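Side-chain contacts in galactose mutarotase related enzyme (Lactobacillus acidophilus, PDB 3DCD), which is of unknown function but probably binds carbohydrate and may act as a sugar isomerase: residues L218-D221 against K222-F225; L179-N182 against N183-L186; G266-E269 against H270-G273. All blocks are in the same frame, centred on the assembly; numbering follows the deposited sequence.

Overall arrangement
Along the chain the order is contact 2 (179-186), contact 1 (218-225), then contact 3 (266-273), all three within the aldose 1-epimerase-like fold of this strand-rich protein. Contact 1 joins two neighbouring strands of the nine-stranded antiparallel sheet. Contact 2 links the two outer strands of a small three-stranded sheet, and contact 3 lies in the long loop between strands 249-256 and 275-277. The centres of contacts 1 and 2 are about 31 Å apart; those of contacts 1 and 3, about 41 Å apart, lie on opposite sides of the chain's centre. Contacts 2 and 3 have centres about 18 Å apart and touch, with Trp181 CH2 3.7 Å from Tyr272 OH, so the two connections meet although they come from different parts of the chain.

Contact 1 (L218-D221 against K222-F225); sequences LRTD and KNKF
Thr220 meets the turn that follows it with both of its branches. On one side Thr220 OG1 accepts a nearly straight hydrogen bond from Lys222 N (3.1 Å, N-H...O angle 163°). Thr220 OG1 also lies 3.4 Å from Lys222 CB, where the two side chains cross at about a right angle. OG1 is hydrogen-bonded to the carbonyl O of Asp158 as well, so this buried hydroxyl is gripped by two backbone groups and its rotation is fixed. With OG1 trans to the backbone N (chi1 176°), the methyl falls between the backbone N and the carbonyl carbon and faces the returning limb of the turn, Thr220 CG2 lying 3.3 Å from Asn223 OD1 and 4.1 Å from Phe225 CB.

Asn223 starts away from the strand, but its amide folds back because CG sits between the residue's own N and carbonyl carbon (chi1 59°). Asn223 OD1 can then accept from Phe225 N at 3.0 Å, an Asx turn in which the donor is only slightly tilted from the carbonyl plane. Asn223 ND2 makes a weak bond to Glu154. Further on, the ring of Phe225 approaches Leu218 by its edge, Phe225 CE2 lying 3.8 Å from Leu218 CG. Phe225 O accepts a CA-H...O contact from Arg219 CA at 3.6 Å. Thr220 N and Asn223 N are buried here with no hydrogen-bonding partner in the model.

The whole forms the connection between antiparallel strands 214-220 and 226-232, neighbours in the nine-stranded sheet. Strand 159-164 flanks 214-220 on its other side and supplies Tyr160, whose hydroxyl is bonded to Asp221 OD1. Leu218 also packs on Val250 and Ile252 of strand 249-256, which belongs to the six-stranded sheet.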
ATOM      1  N   LEU A 218       3.547  -8.913  10.842  1.00 18.36           N
ATOM      2  CA  LEU A 218       4.070 -10.028  10.092  1.00 17.92           C
ATOM      3  C   LEU A 218       5.267 -10.617  10.845  1.00 17.87           C
ATOM      4  O   LEU A 218       6.250  -9.920  11.113  1.00 15.60           O
ATOM      5  CB  LEU A 218       4.437  -9.551   8.691  1.00 17.62           C
ATOM      6  CG  LEU A 218       5.297 -10.472   7.843  1.00 18.27           C
ATOM      7  CD1 LEU A 218       4.466 -11.676   7.410  1.00 18.52           C
ATOM      8  CD2 LEU A 218       5.775  -9.640   6.643  1.00 17.02           C
ATOM      9  N   ARG A 219       5.136 -11.890  11.221  1.00 17.69           N
ATOM     10  CA  ARG A 219       6.077 -12.560  12.115  1.00 19.49           C
ATOM     11  C   ARG A 219       6.304 -14.030  11.750  1.00 19.13           C
ATOM     12  O   ARG A 219       5.657 -14.567  10.853  1.00 18.78           O
ATOM     13  CB  ARG A 219       5.532 -12.513  13.544  1.00 20.31           C
ATOM     14  CG  ARG A 219       5.670 -11.137  14.177  1.00 24.70           C
ATOM     15  CD  ARG A 219       4.526 -10.830  15.094  1.00 29.89           C
ATOM     16  NE  ARG A 219       4.583 -11.659  16.280  1.00 34.87           N
ATOM     17  CZ  ARG A 219       5.342 -11.406  17.339  1.00 39.05           C
ATOM     18  NH1 ARG A 219       6.121 -10.325  17.361  1.00 41.06           N
ATOM     19  NH2 ARG A 219       5.319 -12.236  18.385  1.00 39.43           N
ATOM     20  N   THR A 220       7.244 -14.642  12.460  1.00 19.16           N
ATOM     21  CA  THR A 220       7.471 -16.072  12.435  1.00 19.01           C
ATOM     22  C   THR A 220       7.918 -16.488  13.825  1.00 20.08           C
ATOM     23  O   THR A 220       8.662 -15.757  14.494  1.00 20.50           O
ATOM     24  CB  THR A 220       8.525 -16.489  11.387  1.00 19.33           C
ATOM     25  OG1 THR A 220       8.754 -17.901  11.494  1.00 16.43           O
ATOM     26  CG2 THR A 220       9.877 -15.744  11.580  1.00 17.70           C
ATOM     27  N   ASP A 221       7.490 -17.654  14.283  1.00 19.74           N
ATOM     28  CA  ASP A 221       7.985 -18.090  15.570  1.00 20.66           C
ATOM     29  C   ASP A 221       9.337 -18.798  15.457  1.00 19.93           C
ATOM     30  O   ASP A 221       9.853 -19.308  16.442  1.00 20.52           O
ATOM     31  CB  ASP A 221       6.935 -18.902  16.297  1.00 21.83           C
ATOM     32  CG  ASP A 221       5.703 -18.055  16.676  1.00 24.72           C
ATOM     33  OD1 ASP A 221       5.773 -16.784  16.713  1.00 28.81           O
ATOM     34  OD2 ASP A 221       4.656 -18.670  16.936  1.00 28.75           O
ATOM     35  N   LYS A 222       9.919 -18.791  14.258  1.00 18.60           N
ATOM     36  CA  LYS A 222      11.251 -19.376  14.029  1.00 18.06           C
ATOM     37  C   LYS A 222      12.393 -18.469  14.446  1.00 16.83           C
ATOM     38  O   LYS A 222      13.494 -18.941  14.690  1.00 16.48           O
ATOM     39  CB  LYS A 222      11.445 -19.719  12.552  1.00 17.62           C
ATOM     40  CG  LYS A 222      10.516 -20.792  12.051  1.00 19.95           C
ATOM     41  CD  LYS A 222      10.975 -22.152  12.468  1.00 23.62           C
ATOM     42  CE  LYS A 222       9.832 -23.135  12.363  1.00 28.04           C
ATOM     43  NZ  LYS A 222      10.326 -24.541  12.314  1.00 30.26           N
ATOM     44  N   ASN A 223      12.147 -17.163  14.445  1.00 16.17           N
ATOM     45  CA  ASN A 223      13.194 -16.174  14.771  1.00 15.65           C
ATOM     46  C   ASN A 223      12.554 -14.821  15.066  1.00 15.41           C
ATOM     47  O   ASN A 223      11.328 -14.742  15.223  1.00 15.99           O
ATOM     48  CB  ASN A 223      14.246 -16.072  13.662  1.00 15.83           C
ATOM     49  CG  ASN A 223      13.651 -15.675  12.323  1.00 14.50           C
ATOM     50  OD1 ASN A 223      12.911 -14.697  12.219  1.00 15.42           O
ATOM     51  ND2 ASN A 223      13.992 -16.421  11.284  1.00 16.55           N
ATOM     52  N   LYS A 224      13.368 -13.770  15.131  1.00 14.31           N
ATOM     53  CA  LYS A 224      12.916 -12.474  15.662  1.00 14.35           C
ATOM     54  C   LYS A 224      12.355 -11.543  14.591  1.00 14.66           C
ATOM     55  O   LYS A 224      12.027 -10.382  14.865  1.00 14.23           O
ATOM     56  CB  LYS A 224      14.058 -11.806  16.450  1.00 14.50           C
ATOM     57  CG  LYS A 224      14.473 -12.626  17.672  1.00 12.02           C
ATOM     58  CD  LYS A 224      15.936 -12.442  18.066  1.00  8.43           C
ATOM     59  CE  LYS A 224      16.211 -13.201  19.337  1.00 12.56           C
ATOM     60  NZ  LYS A 224      17.618 -13.014  19.769  1.00 13.61           N
ATOM     61  N   PHE A 225      12.225 -12.065  13.375  1.00 14.85           N
ATOM     62  CA  PHE A 225      11.684 -11.308  12.254  1.00 15.42           C
ATOM     63  C   PHE A 225      10.277 -10.777  12.560  1.00 16.33           C
ATOM     64  O   PHE A 225       9.382 -11.525  12.963  1.00 15.77           O
ATOM     65  CB  PHE A 225      11.667 -12.157  10.977  1.00 15.51           C
ATOM     66  CG  PHE A 225      10.961 -11.494   9.817  1.00 16.54           C
ATOM     67  CD1 PHE A 225      11.612 -10.559   9.046  1.00 16.31           C
ATOM     68  CD2 PHE A 225       9.630 -11.811   9.517  1.00 18.30           C
ATOM     69  CE1 PHE A 225      10.964  -9.932   7.971  1.00 16.26           C
ATOM     70  CE2 PHE A 225       8.984 -11.207   8.450  1.00 15.85           C
ATOM     71  CZ  PHE A 225       9.655 -10.261   7.679  1.00 17.12           C
TER

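Contact 2 (L179-N182 against N183-L186); sequences LDWN and NRSL
Arg184 lies along the indole of Trp181, the two side chains side by side and pointing the same way. Its CD stands 3.4 Å above the centroid of the six-membered ring of Trp181, almost on the ring normal, in a CH-pi contact. The bend about the CG-CD bond (chi3 69°) lays the guanidinium nearly flat on the indole, planes 14° apart and group centres 4.7 Å from each other. Water 1 lies in the guanidinium plane, accepting from Arg184 NH1 at 2.9 Å and donating to Trp181 O at 2.9 Å, and so ties the charged end back to the turn. Arg184 NE forms a salt bridge with Glu208, which further fixes the stacked group. Trp181 also takes part in a cation-pi interaction with Arg261 and packs edge-to-face with Tyr272.

Asn183 turns to Asp180 instead. Asn183 ND2 donates a straight bond to Asp180 OD2 (2.9 Å, 167°), with the acceptor in the amide plane and the carboxylate met on its syn side, somewhat out of plane. The two flat groups stand almost perpendicular. Lys175 forms a long, weak ion pair with the same oxygen.

Beneath these side chains, Asn183 N bonds to Asp180 O at 3.0 Å and Arg184 N to Trp181 O at 3.1 Å. These bonds close two overlapping type I turns, with a short 3-10 segment at 181-182; the first overlaps an inverse gamma turn centred on Asp180. This run of tight turns connects strands 178-179 and 185-187, the outer members of a three-stranded sheet that both pair with strand 169-175.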
ATOM      1  N   LEU A 179     -15.178  -6.137  -6.254  1.00 18.07           N
ATOM      2  CA  LEU A 179     -15.682  -6.593  -4.936  1.00 18.01           C
ATOM      3  C   LEU A 179     -16.938  -7.472  -5.073  1.00 18.32           C
ATOM      4  O   LEU A 179     -17.982  -7.033  -5.587  1.00 18.83           O
ATOM      5  CB  LEU A 179     -15.938  -5.416  -3.974  1.00 17.66           C
ATOM      6  CG  LEU A 179     -14.883  -4.300  -3.811  1.00 17.70           C
ATOM      7  CD1 LEU A 179     -15.324  -3.299  -2.737  1.00 17.42           C
ATOM      8  CD2 LEU A 179     -13.507  -4.866  -3.457  1.00 17.73           C
ATOM      9  N   ASP A 180     -16.821  -8.711  -4.610  1.00 18.48           N
ATOM     10  CA  ASP A 180     -17.910  -9.666  -4.566  1.00 19.01           C
ATOM     11  C   ASP A 180     -18.762  -9.308  -3.329  1.00 19.34           C
ATOM     12  O   ASP A 180     -18.792 -10.019  -2.308  1.00 19.25           O
ATOM     13  CB  ASP A 180     -17.326 -11.088  -4.512  1.00 19.43           C
ATOM     14  CG  ASP A 180     -18.368 -12.169  -4.578  1.00 21.60           C
ATOM     15  OD1 ASP A 180     -19.511 -11.911  -5.013  1.00 22.98           O
ATOM     16  OD2 ASP A 180     -18.030 -13.299  -4.185  1.00 24.40           O
ATOM     17  N   TRP A 181     -19.451  -8.177  -3.441  1.00 19.13           N
ATOM     18  CA  TRP A 181     -20.035  -7.506  -2.294  1.00 19.26           C
ATOM     19  C   TRP A 181     -20.921  -8.410  -1.441  1.00 19.39           C
ATOM     20  O   TRP A 181     -20.817  -8.402  -0.211  1.00 18.80           O
ATOM     21  CB  TRP A 181     -20.804  -6.246  -2.717  1.00 19.56           C
ATOM     22  CG  TRP A 181     -21.152  -5.432  -1.510  1.00 20.03           C
ATOM     23  CD1 TRP A 181     -22.346  -5.418  -0.851  1.00 19.76           C
ATOM     24  CD2 TRP A 181     -20.269  -4.574  -0.776  1.00 19.95           C
ATOM     25  NE1 TRP A 181     -22.263  -4.597   0.257  1.00 21.48           N
ATOM     26  CE2 TRP A 181     -21.003  -4.052   0.310  1.00 20.20           C
ATOM     27  CE3 TRP A 181     -18.931  -4.181  -0.943  1.00 19.67           C
ATOM     28  CZ2 TRP A 181     -20.446  -3.154   1.225  1.00 20.74           C
ATOM     29  CZ3 TRP A 181     -18.381  -3.291  -0.035  1.00 19.98           C
ATOM     30  CH2 TRP A 181     -19.137  -2.792   1.042  1.00 20.77           C
ATOM     31  N   ASN A 182     -21.771  -9.198  -2.082  1.00 19.28           N
ATOM     32  CA  ASN A 182     -22.752  -9.977  -1.315  1.00 20.64           C
ATOM     33  C   ASN A 182     -22.176 -11.147  -0.542  1.00 20.19           C
ATOM     34  O   ASN A 182     -22.879 -11.787   0.248  1.00 19.71           O
ATOM     35  CB  ASN A 182     -23.923 -10.420  -2.193  1.00 20.84           C
ATOM     36  CG  ASN A 182     -24.912  -9.284  -2.463  1.00 25.02           C
ATOM     37  OD1 ASN A 182     -25.605  -9.282  -3.495  1.00 29.63           O
ATOM     38  ND2 ASN A 182     -24.997  -8.321  -1.538  1.00 26.18           N
ATOM     39  N   ASN A 183     -20.894 -11.415  -0.772  1.00 19.74           N
ATOM     40  CA  ASN A 183     -20.174 -12.435  -0.031  1.00 20.43           C
ATOM     41  C   ASN A 183     -19.245 -11.907   1.062  1.00 19.69           C
ATOM     42  O   ASN A 183     -18.389 -12.637   1.556  1.00 20.28           O
ATOM     43  CB  ASN A 183     -19.461 -13.384  -1.001  1.00 21.01           C
ATOM     44  CG  ASN A 183     -20.423 -14.346  -1.656  1.00 22.82           C
ATOM     45  OD1 ASN A 183     -21.402 -14.759  -1.033  1.00 23.09           O
ATOM     46  ND2 ASN A 183     -20.169 -14.697  -2.914  1.00 22.09           N
ATOM     47  N   ARG A 184     -19.422 -10.651   1.453  1.00 19.21           N
ATOM     48  CA  ARG A 184     -18.729 -10.138   2.639  1.00 18.50           C
ATOM     49  C   ARG A 184     -19.099 -11.033   3.812  1.00 19.30           C
ATOM     50  O   ARG A 184     -20.258 -11.477   3.923  1.00 18.73           O
ATOM     51  CB  ARG A 184     -19.169  -8.719   2.944  1.00 18.55           C
ATOM     52  CG  ARG A 184     -18.449  -7.659   2.126  1.00 17.35           C
ATOM     53  CD  ARG A 184     -19.166  -6.321   2.228  1.00 19.27           C
ATOM     54  NE  ARG A 184     -19.072  -5.705   3.557  1.00 20.11           N
ATOM     55  CZ  ARG A 184     -20.103  -5.517   4.390  1.00 21.90           C
ATOM     56  NH1 ARG A 184     -21.336  -5.906   4.055  1.00 18.96           N
ATOM     57  NH2 ARG A 184     -19.899  -4.935   5.565  1.00 21.93           N
ATOM     58  N   SER A 185     -18.125 -11.335   4.666  1.00 19.30           N
ATOM     59  CA  SER A 185     -18.370 -12.220   5.807  1.00 19.65           C
ATOM     60  C   SER A 185     -17.387 -11.884   6.910  1.00 19.24           C
ATOM     61  O   SER A 185     -16.301 -11.383   6.618  1.00 19.27           O
ATOM     62  CB  SER A 185     -18.223 -13.687   5.396  1.00 20.28           C
ATOM     63  OG  SER A 185     -16.872 -13.995   5.073  1.00 23.16           O
ATOM     64  N   LEU A 186     -17.754 -12.165   8.168  1.00 18.53           N
ATOM     65  CA  LEU A 186     -16.822 -11.983   9.287  1.00 18.50           C
ATOM     66  C   LEU A 186     -15.710 -13.016   9.212  1.00 18.82           C
ATOM     67  O   LEU A 186     -15.979 -14.225   9.066  1.00 19.13           O
ATOM     68  CB  LEU A 186     -17.544 -12.074  10.647  1.00 18.62           C
ATOM     69  CG  LEU A 186     -18.278 -10.800  11.107  1.00 20.32           C
ATOM     70  CD1 LEU A 186     -19.188 -11.077  12.301  1.00 21.29           C
ATOM     71  CD2 LEU A 186     -17.321  -9.665  11.472  1.00 19.50           C
TER
HETATM   72  O   HOH W   1     -22.514  -7.589   1.942  1.00 18.79           O

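Contact 3 (G266-E269 against H270-G273); sequences GDLE and HKYG
Asp267 packs its side chain against the imidazole of His270, three residues on. Asp267 CB lies 3.6 Å from His270 ND1. With CG trans to the backbone N (chi1 -173°), the carboxylate is brought alongside the imidazole, Asp267 CG lying 3.9 Å from His270 ND1, and its two oxygens then part company. Asp267 OD1 accepts a hydrogen bond from Glu269 N at 2.9 Å, the donor arriving from above the carboxylate plane. Asp267 OD2 sits over one face of the imidazole, offset toward the rim, and is 3.4 Å from His270 CE1; the carboxylate and ring planes are 45° apart. The ring itself is anchored by ND1, which is hydrogen-bonded to Asp265.

The backbone turns beneath this pair. His270 N donates to Asp267 O at 2.8 Å, and Lys271 N donates weakly to Leu268 O at 3.3 Å. Water 2 lies beside the turn, 2.8 Å from Leu268 O. An alanine here, in place of Asp267, would probably leave Glu269 N without its side-chain acceptor and strip the carboxylate from one face of the imidazole, the ring then resting more on its bond to Asp265. Lys271 leads away, to a salt bridge with Asp260.

The motif is thus an Asx turn of Asp267 set on a type I turn, in the loop that joins strands 249-256 and 275-277.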
ATOM      1  N   GLY A 266     -20.291   2.840 -12.526  1.00 20.59           N
ATOM      2  CA  GLY A 266     -19.199   3.436 -13.302  1.00 20.44           C
ATOM      3  C   GLY A 266     -19.078   4.945 -13.175  1.00 20.13           C
ATOM      4  O   GLY A 266     -18.098   5.522 -13.633  1.00 20.16           O
ATOM      5  N   ASP A 267     -20.081   5.586 -12.572  1.00 19.43           N
ATOM      6  CA  ASP A 267     -20.041   7.024 -12.329  1.00 19.40           C
ATOM      7  C   ASP A 267     -19.100   7.336 -11.160  1.00 18.65           C
ATOM      8  O   ASP A 267     -19.345   6.913 -10.033  1.00 17.74           O
ATOM      9  CB  ASP A 267     -21.440   7.544 -12.012  1.00 19.62           C
ATOM     10  CG  ASP A 267     -21.496   9.059 -11.908  1.00 20.68           C
ATOM     11  OD1 ASP A 267     -20.448   9.719 -11.729  1.00 19.74           O
ATOM     12  OD2 ASP A 267     -22.616   9.594 -12.005  1.00 22.61           O
ATOM     13  N   LEU A 268     -18.026   8.078 -11.433  1.00 18.31           N
ATOM     14  CA  LEU A 268     -17.061   8.419 -10.372  1.00 17.91           C
ATOM     15  C   LEU A 268     -17.728   9.049  -9.141  1.00 17.99           C
ATOM     16  O   LEU A 268     -17.299   8.836  -8.000  1.00 17.48           O
ATOM     17  CB  LEU A 268     -15.985   9.361 -10.923  1.00 17.56           C
ATOM     18  CG  LEU A 268     -14.811   9.775 -10.034  1.00 18.25           C
ATOM     19  CD1 LEU A 268     -13.938   8.576  -9.709  1.00 18.42           C
ATOM     20  CD2 LEU A 268     -14.015  10.831 -10.781  1.00 17.89           C
ATOM     21  N   GLU A 269     -18.766   9.847  -9.376  1.00 18.23           N
ATOM     22  CA  GLU A 269     -19.476  10.484  -8.280  1.00 19.23           C
ATOM     23  C   GLU A 269     -20.266   9.495  -7.435  1.00 19.07           C
ATOM     24  O   GLU A 269     -20.673   9.836  -6.332  1.00 19.62           O
ATOM     25  CB  GLU A 269     -20.413  11.570  -8.801  1.00 19.73           C
ATOM     26  CG  GLU A 269     -19.686  12.774  -9.366  1.00 21.66           C
ATOM     27  CD  GLU A 269     -20.638  13.880  -9.761  1.00 24.19           C
ATOM     28  OE1 GLU A 269     -21.161  13.857 -10.897  1.00 23.58           O
ATOM     29  OE2 GLU A 269     -20.855  14.777  -8.922  1.00 26.05           O
ATOM     30  N   HIS A 270     -20.507   8.287  -7.946  1.00 19.05           N
ATOM     31  CA  HIS A 270     -21.210   7.254  -7.158  1.00 19.38           C
ATOM     32  C   HIS A 270     -20.288   6.146  -6.655  1.00 19.26           C
ATOM     33  O   HIS A 270     -20.752   5.214  -5.966  1.00 19.38           O
ATOM     34  CB  HIS A 270     -22.320   6.597  -7.972  1.00 19.81           C
ATOM     35  CG  HIS A 270     -23.342   7.548  -8.505  1.00 21.29           C
ATOM     36  ND1 HIS A 270     -24.122   7.251  -9.604  1.00 21.71           N
ATOM     37  CD2 HIS A 270     -23.714   8.786  -8.099  1.00 23.11           C
ATOM     38  CE1 HIS A 270     -24.932   8.265  -9.848  1.00 23.15           C
ATOM     39  NE2 HIS A 270     -24.702   9.210  -8.951  1.00 22.86           N
ATOM     40  N   LYS A 271     -19.000   6.219  -6.998  1.00 18.40           N
ATOM     41  CA  LYS A 271     -18.075   5.108  -6.711  1.00 17.63           C
ATOM     42  C   LYS A 271     -17.825   4.923  -5.210  1.00 18.11           C
ATOM     43  O   LYS A 271     -17.265   5.786  -4.557  1.00 17.87           O
ATOM     44  CB  LYS A 271     -16.756   5.280  -7.474  1.00 18.23           C
ATOM     45  CG  LYS A 271     -15.728   4.149  -7.266  1.00 16.30           C
ATOM     46  CD  LYS A 271     -14.477   4.419  -8.098  1.00 16.36           C
ATOM     47  CE  LYS A 271     -13.283   3.594  -7.578  1.00 15.37           C
ATOM     48  NZ  LYS A 271     -13.565   2.112  -7.578  1.00 14.37           N
ATOM     49  N   TYR A 272     -18.259   3.781  -4.689  1.00 18.30           N
ATOM     50  CA  TYR A 272     -18.071   3.419  -3.286  1.00 18.74           C
ATOM     51  C   TYR A 272     -16.638   3.565  -2.780  1.00 17.94           C
ATOM     52  O   TYR A 272     -15.671   3.154  -3.461  1.00 17.24           O
ATOM     53  CB  TYR A 272     -18.542   1.983  -3.058  1.00 19.95           C
ATOM     54  CG  TYR A 272     -18.247   1.501  -1.666  1.00 21.83           C
ATOM     55  CD1 TYR A 272     -19.049   1.881  -0.586  1.00 24.06           C
ATOM     56  CD2 TYR A 272     -17.147   0.686  -1.419  1.00 24.02           C
ATOM     57  CE1 TYR A 272     -18.757   1.450   0.704  1.00 23.90           C
ATOM     58  CE2 TYR A 272     -16.857   0.249  -0.130  1.00 24.17           C
ATOM     59  CZ  TYR A 272     -17.661   0.645   0.914  1.00 23.43           C
ATOM     60  OH  TYR A 272     -17.354   0.203   2.190  1.00 26.27           O
ATOM     61  N   GLY A 273     -16.508   4.150  -1.584  1.00 17.46           N
ATOM     62  CA  GLY A 273     -15.229   4.213  -0.847  1.00 17.40           C
ATOM     63  C   GLY A 273     -14.217   5.252  -1.335  1.00 17.77           C
ATOM     64  O   GLY A 273     -13.039   5.215  -0.948  1.00 17.94           O
TER
HETATM   65  O   HOH W   2     -17.557   8.458  -5.227  1.00 21.12           O